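Local structure of agmatine ureohydrolase (Thermoplasma volcanium GSS1, 3PZL) at residues Val228-Ile233 and Ala287-Val292; Asp59-Ala64 and Val271-Leu276. The protein probably hydrolyses agmatine to putrescine and urea, using two manganese ions per subunit. One frame throughout, in Å; residues are numbered along the deposited sequence.

In the fold
Contact 1 (228-233 with 287-292) lies in the core, its centre about 7 Å from that of the chain; contact 2 (59-64 with 271-276) sits further out and is partly buried. Their centres are about 11 Å apart. Adjacent parallel strands 223-229 and 265-271 join them: Met-230 N probably donates to Val-271 O (2.8 Å), and Val-271 N to Val-228 O (3.0 Å). Both strands end beside the metal site, and each gives one segment from its end to a contact. Chemistry follows place. Contact 1 combines metal-bound carboxylates with purely apolar packing on helix 281-303, whereas contact 2 joins a helix and a loop through proline, phenylalanine, isoleucine and a serine.

Contact 1. Residues Val228-Ile233 and Ala287-Val292; sequences VDMDGI and AKLLQV. With MN (manganese (II) ion), chain G; MN (manganese (II) ion), chain F.
Asp-229 OD2 is gripped by both manganese ions at once, 2.1 Å from the chain F ion and 2.5 Å from the chain G ion. Asp-229 is one of two aspartates, with Asp-144, that bridge the binuclear site at the end of strand 223-229, in the eight-stranded parallel sheet of the arginase fold. Its CG stands anti to the backbone N (chi1 -171°), which turns OD2 toward the metal pair. Two residues on, Asp-231 OD2 binds the chain G ion at 2.5 Å, with OD1 a longer and less certain ligand. His-124 and Asp-148 complete the chain F site, and His-146 is assigned to that of chain G. The short 3-10 turn linking the two aspartates is closed by Gly-232 N donating to Asp-229 O (2.9 Å).

While the carboxylates face the metals, the same turn sends apolar side chains to helix 281-303. There Leu-289 does all the touching for 287-292, and Ile-258 of helix 251-261 packs against this leucine too. One turn earlier in helix 281-303, Leu-285 lies against both Met-230 and Ile-233. Leu-289 CD1 meets the selenium of selenomethionine Met-230, SE, at 4.2 Å, and the same methyl comes to Ile-233 CD1 at 4.3 Å.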
loop_
_atom_site.group_PDB
_atom_site.type_symbol
_atom_site.label_atom_id
_atom_site.label_comp_id
_atom_site.label_asym_id
_atom_site.label_seq_id
_atom_site.Cartn_x
_atom_site.Cartn_y
_atom_site.Cartn_z
ATOM N N VAL B 228 -8.707 24.281 -11.780
ATOM C CA VAL B 228 -7.477 23.777 -11.192
ATOM C C VAL B 228 -7.210 22.302 -11.543
ATOM O O VAL B 228 -7.871 21.378 -11.023
ATOM C CB VAL B 228 -7.474 23.950 -9.706
ATOM C CG1 VAL B 228 -6.140 23.633 -9.177
ATOM C CG2 VAL B 228 -7.796 25.336 -9.345
ATOM N N ASP B 229 -6.253 22.092 -12.457
ATOM C CA ASP B 229 -5.794 20.761 -12.829
ATOM C C ASP B 229 -4.756 20.424 -11.778
ATOM O O ASP B 229 -3.696 21.042 -11.678
ATOM C CB ASP B 229 -5.154 20.804 -14.203
ATOM C CG ASP B 229 -4.839 19.424 -14.770
ATOM O OD1 ASP B 229 -4.455 18.535 -13.980
ATOM O OD2 ASP B 229 -4.953 19.250 -16.014
HETATM N N MSE B 230 -5.080 19.440 -10.969
HETATM C CA MSE B 230 -4.398 19.253 -9.711
HETATM C C MSE B 230 -2.913 18.968 -9.893
HETATM O O MSE B 230 -2.122 19.178 -8.972
HETATM C CB MSE B 230 -5.079 18.132 -8.980
HETATM C CG MSE B 230 -4.907 18.164 -7.527
HETATM SE SE MSE B 230 -5.820 19.621 -6.554
HETATM C CE MSE B 230 -5.122 19.028 -4.791
ATOM N N ASP B 231 -2.535 18.496 -11.083
ATOM C CA ASP B 231 -1.126 18.174 -11.392
ATOM C C ASP B 231 -0.232 19.414 -11.688
ATOM O O ASP B 231 0.992 19.298 -11.804
ATOM C CB ASP B 231 -1.058 17.171 -12.539
ATOM C CG ASP B 231 -1.503 17.761 -13.840
ATOM O OD1 ASP B 231 -2.054 18.888 -13.862
ATOM O OD2 ASP B 231 -1.292 17.120 -14.872
ATOM N N GLY B 232 -0.836 20.590 -11.806
ATOM C CA GLY B 232 -0.073 21.839 -11.821
ATOM C C GLY B 232 0.751 22.074 -10.559
ATOM O O GLY B 232 1.721 22.817 -10.564
ATOM N N ILE B 233 0.360 21.410 -9.480
ATOM C CA ILE B 233 1.019 21.511 -8.207
ATOM C C ILE B 233 2.155 20.514 -8.176
ATOM O O ILE B 233 2.069 19.502 -8.836
ATOM C CB ILE B 233 0.004 21.237 -7.094
ATOM C CG1 ILE B 233 -1.167 22.229 -7.256
ATOM C CG2 ILE B 233 0.653 21.323 -5.668
ATOM C CD1 ILE B 233 -2.186 22.215 -6.146
ATOM N N ALA B 287 -9.731 19.443 -0.714
ATOM C CA ALA B 287 -10.814 19.939 0.121
ATOM C C ALA B 287 -10.460 21.266 0.741
ATOM O O ALA B 287 -11.327 22.145 0.883
ATOM C CB ALA B 287 -11.115 18.991 1.180
ATOM N N LYS B 288 -9.203 21.433 1.128
ATOM C CA LYS B 288 -8.765 22.706 1.677
ATOM C C LYS B 288 -8.862 23.843 0.635
ATOM O O LYS B 288 -9.377 24.917 0.888
ATOM C CB LYS B 288 -7.341 22.557 2.205
ATOM C CG LYS B 288 -6.892 23.643 3.077
ATOM C CD LYS B 288 -7.830 23.762 4.274
ATOM C CE LYS B 288 -7.833 25.172 4.784
ATOM N NZ LYS B 288 -8.414 25.208 6.161
ATOM N N LEU B 289 -8.394 23.572 -0.570
ATOM C CA LEU B 289 -8.528 24.507 -1.691
ATOM C C LEU B 289 -9.972 24.933 -1.953
ATOM O O LEU B 289 -10.226 26.049 -2.395
ATOM C CB LEU B 289 -7.933 23.897 -2.954
ATOM C CG LEU B 289 -6.403 23.909 -3.024
ATOM C CD1 LEU B 289 -5.980 23.164 -4.279
ATOM C CD2 LEU B 289 -5.811 25.335 -2.979
ATOM N N LEU B 290 -10.923 24.051 -1.669
ATOM C CA LEU B 290 -12.335 24.395 -1.855
ATOM C C LEU B 290 -12.819 25.279 -0.712
ATOM O O LEU B 290 -13.679 26.119 -0.907
ATOM C CB LEU B 290 -13.183 23.116 -1.964
ATOM C CG LEU B 290 -14.624 23.170 -1.494
ATOM C CD1 LEU B 290 -15.403 23.918 -2.526
ATOM C CD2 LEU B 290 -15.130 21.766 -1.331
ATOM N N GLN B 291 -12.272 25.079 0.480
ATOM C CA GLN B 291 -12.615 25.931 1.594
ATOM C C GLN B 291 -12.095 27.310 1.298
ATOM O O GLN B 291 -12.802 28.305 1.472
ATOM C CB GLN B 291 -11.986 25.429 2.890
ATOM C CG GLN B 291 -12.726 24.285 3.539
ATOM C CD GLN B 291 -12.441 24.190 5.022
ATOM O OE1 GLN B 291 -11.302 24.406 5.487
ATOM N NE2 GLN B 291 -13.478 23.870 5.783
ATOM N N VAL B 292 -10.852 27.358 0.827
ATOM C CA VAL B 292 -10.183 28.611 0.542
ATOM C C VAL B 292 -10.943 29.462 -0.487
ATOM O O VAL B 292 -11.041 30.679 -0.347
ATOM C CB VAL B 292 -8.722 28.359 0.103
ATOM C CG1 VAL B 292 -8.151 29.532 -0.689
ATOM C CG2 VAL B 292 -7.884 28.092 1.296
HETATM MN MN MN G . -2.652 18.551 -16.486
HETATM MN MN MN F . -5.492 19.081 -18.018
#

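Contact 2. Residues Asp59-Ala64 and Val271-Leu276; sequences DSIRGA and VEFSPL
The loop that leaves strand 265-271, on its way to helix 281-303, folds against helix 57-65 in the arginase fold. Its backbone comes nearest at Ser-60 and Pro-275, whose CA atoms are 6.4 Å apart. Ser-60 CB rests against the proline ring, 3.6 Å from Pro-275 CB. The hydroxyl OG sits beside the CB-CG edge of that ring, raised out of its plane, but its polar partner is the carbonyl O of Ala-57, one turn back in its own helix; a chi1 of 63° sets OG between the backbone N and the carbonyl carbon, where it can turn back to that oxygen.

One residue on, Ile-61 reaches Phe-273 with the end of its chain. Its CD1 comes to the ring edge, 3.7 Å from Phe-273 CE1, and Ile-61 CG1 lies in the ring plane, 3.9 Å from Phe-273 CZ. Ser-60 OG approaches this ring obliquely. Met-230 and, from helix 281-303, Thr-282 and Ser-283 also pack on Phe-273, whose nearest side-chain atom is about 10 Å from a manganese ion. With an alanine in place of Phe-273, Ile-61 CD1 would probably face a gap and Met-230 lose one of its neighbours.

Since the serine's hydroxyl bonds within its own helix, what it offers the loop is bulk, and van der Waals packing round proline and phenylalanine carries the contact between these segments.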
loop_
_atom_site.group_PDB
_atom_site.type_symbol
_atom_site.label_atom_id
_atom_site.label_comp_id
_atom_site.label_asym_id
_atom_site.label_seq_id
_atom_site.Cartn_x
_atom_site.Cartn_y
_atom_site.Cartn_z
ATOM N N ASP B 59 -15.937 11.480 -4.262
ATOM C CA ASP B 59 -16.186 10.760 -3.050
ATOM C C ASP B 59 -15.052 10.949 -2.012
ATOM O O ASP B 59 -15.320 11.171 -0.811
ATOM C CB ASP B 59 -16.439 9.289 -3.322
ATOM C CG ASP B 59 -16.784 8.538 -2.053
ATOM O OD1 ASP B 59 -17.758 8.936 -1.406
ATOM O OD2 ASP B 59 -16.097 7.573 -1.674
ATOM N N SER B 60 -13.801 10.860 -2.454
ATOM C CA SER B 60 -12.710 10.971 -1.494
ATOM C C SER B 60 -12.590 12.383 -0.878
ATOM O O SER B 60 -12.211 12.534 0.311
ATOM C CB SER B 60 -11.383 10.525 -2.090
ATOM O OG SER B 60 -11.005 11.356 -3.172
ATOM N N ILE B 61 -12.942 13.400 -1.668
ATOM C CA ILE B 61 -12.993 14.750 -1.148
ATOM C C ILE B 61 -14.032 14.911 -0.015
ATOM O O ILE B 61 -13.789 15.573 0.984
ATOM C CB ILE B 61 -13.157 15.811 -2.285
ATOM C CG1 ILE B 61 -11.868 15.916 -3.073
ATOM C CG2 ILE B 61 -13.468 17.196 -1.750
ATOM C CD1 ILE B 61 -12.082 16.500 -4.422
ATOM N N ARG B 62 -15.193 14.314 -0.178
ATOM C CA ARG B 62 -16.213 14.366 0.864
ATOM C C ARG B 62 -15.710 13.677 2.138
ATOM O O ARG B 62 -16.053 14.052 3.244
ATOM C CB ARG B 62 -17.502 13.683 0.371
ATOM C CG ARG B 62 -18.139 14.320 -0.850
ATOM C CD ARG B 62 -19.475 13.661 -1.268
ATOM N NE ARG B 62 -20.084 14.395 -2.388
ATOM C CZ ARG B 62 -19.954 14.091 -3.690
ATOM N NH1 ARG B 62 -19.236 13.046 -4.096
ATOM N NH2 ARG B 62 -20.530 14.869 -4.603
ATOM N N GLY B 63 -14.893 12.648 1.965
ATOM C CA GLY B 63 -14.382 11.897 3.092
ATOM C C GLY B 63 -13.320 12.626 3.873
ATOM O O GLY B 63 -13.297 12.507 5.096
ATOM N N ALA B 64 -12.441 13.362 3.177
ATOM C CA ALA B 64 -11.389 14.150 3.823
ATOM C C ALA B 64 -11.964 15.379 4.513
ATOM O O ALA B 64 -11.386 15.877 5.498
ATOM C CB ALA B 64 -10.419 14.575 2.824
ATOM N N VAL B 271 -9.724 19.063 -10.474
ATOM C CA VAL B 271 -9.720 17.895 -11.329
ATOM C C VAL B 271 -8.373 17.198 -11.441
ATOM O O VAL B 271 -7.337 17.752 -11.139
ATOM C CB VAL B 271 -10.187 18.245 -12.769
ATOM C CG1 VAL B 271 -11.579 18.842 -12.763
ATOM C CG2 VAL B 271 -9.180 19.187 -13.468
ATOM N N GLU B 272 -8.403 15.974 -11.929
ATOM C CA GLU B 272 -7.199 15.233 -12.343
ATOM C C GLU B 272 -6.317 14.756 -11.205
ATOM O O GLU B 272 -5.088 14.671 -11.389
ATOM C CB GLU B 272 -6.344 15.999 -13.364
ATOM C CG GLU B 272 -7.002 16.242 -14.699
ATOM C CD GLU B 272 -7.059 14.994 -15.557
ATOM O OE1 GLU B 272 -6.244 14.085 -15.286
ATOM O OE2 GLU B 272 -7.909 14.898 -16.489
ATOM N N PHE B 273 -6.913 14.440 -10.054
ATOM C CA PHE B 273 -6.179 13.620 -9.072
ATOM C C PHE B 273 -6.914 12.314 -8.773
ATOM O O PHE B 273 -8.099 12.216 -9.033
ATOM C CB PHE B 273 -5.806 14.399 -7.797
ATOM C CG PHE B 273 -6.839 14.364 -6.729
ATOM C CD1 PHE B 273 -7.899 15.267 -6.736
ATOM C CD2 PHE B 273 -6.737 13.432 -5.683
ATOM C CE1 PHE B 273 -8.859 15.233 -5.729
ATOM C CE2 PHE B 273 -7.662 13.380 -4.675
ATOM C CZ PHE B 273 -8.741 14.284 -4.703
ATOM N N SER B 274 -6.189 11.322 -8.264
ATOM C CA SER B 274 -6.723 10.006 -8.075
ATOM C C SER B 274 -6.422 9.444 -6.703
ATOM O O SER B 274 -5.280 9.046 -6.445
ATOM C CB SER B 274 -6.149 9.053 -9.097
ATOM O OG SER B 274 -6.733 7.753 -8.898
ATOM N N PRO B 275 -7.463 9.347 -5.835
ATOM C CA PRO B 275 -7.355 8.947 -4.397
ATOM C C PRO B 275 -6.729 7.565 -4.184
ATOM O O PRO B 275 -6.258 7.295 -3.086
ATOM C CB PRO B 275 -8.792 8.913 -3.909
ATOM C CG PRO B 275 -9.642 9.419 -5.063
ATOM C CD PRO B 275 -8.850 9.411 -6.318
ATOM N N LEU B 276 -6.717 6.706 -5.212
ATOM C CA LEU B 276 -6.118 5.360 -5.121
ATOM C C LEU B 276 -4.596 5.397 -4.961
ATOM O O LEU B 276 -3.974 4.420 -4.456
ATOM C CB LEU B 276 -6.467 4.507 -6.356
ATOM C CG LEU B 276 -7.970 4.374 -6.720
ATOM C CD1 LEU B 276 -8.221 3.670 -8.082
ATOM C CD2 LEU B 276 -8.780 3.708 -5.593
#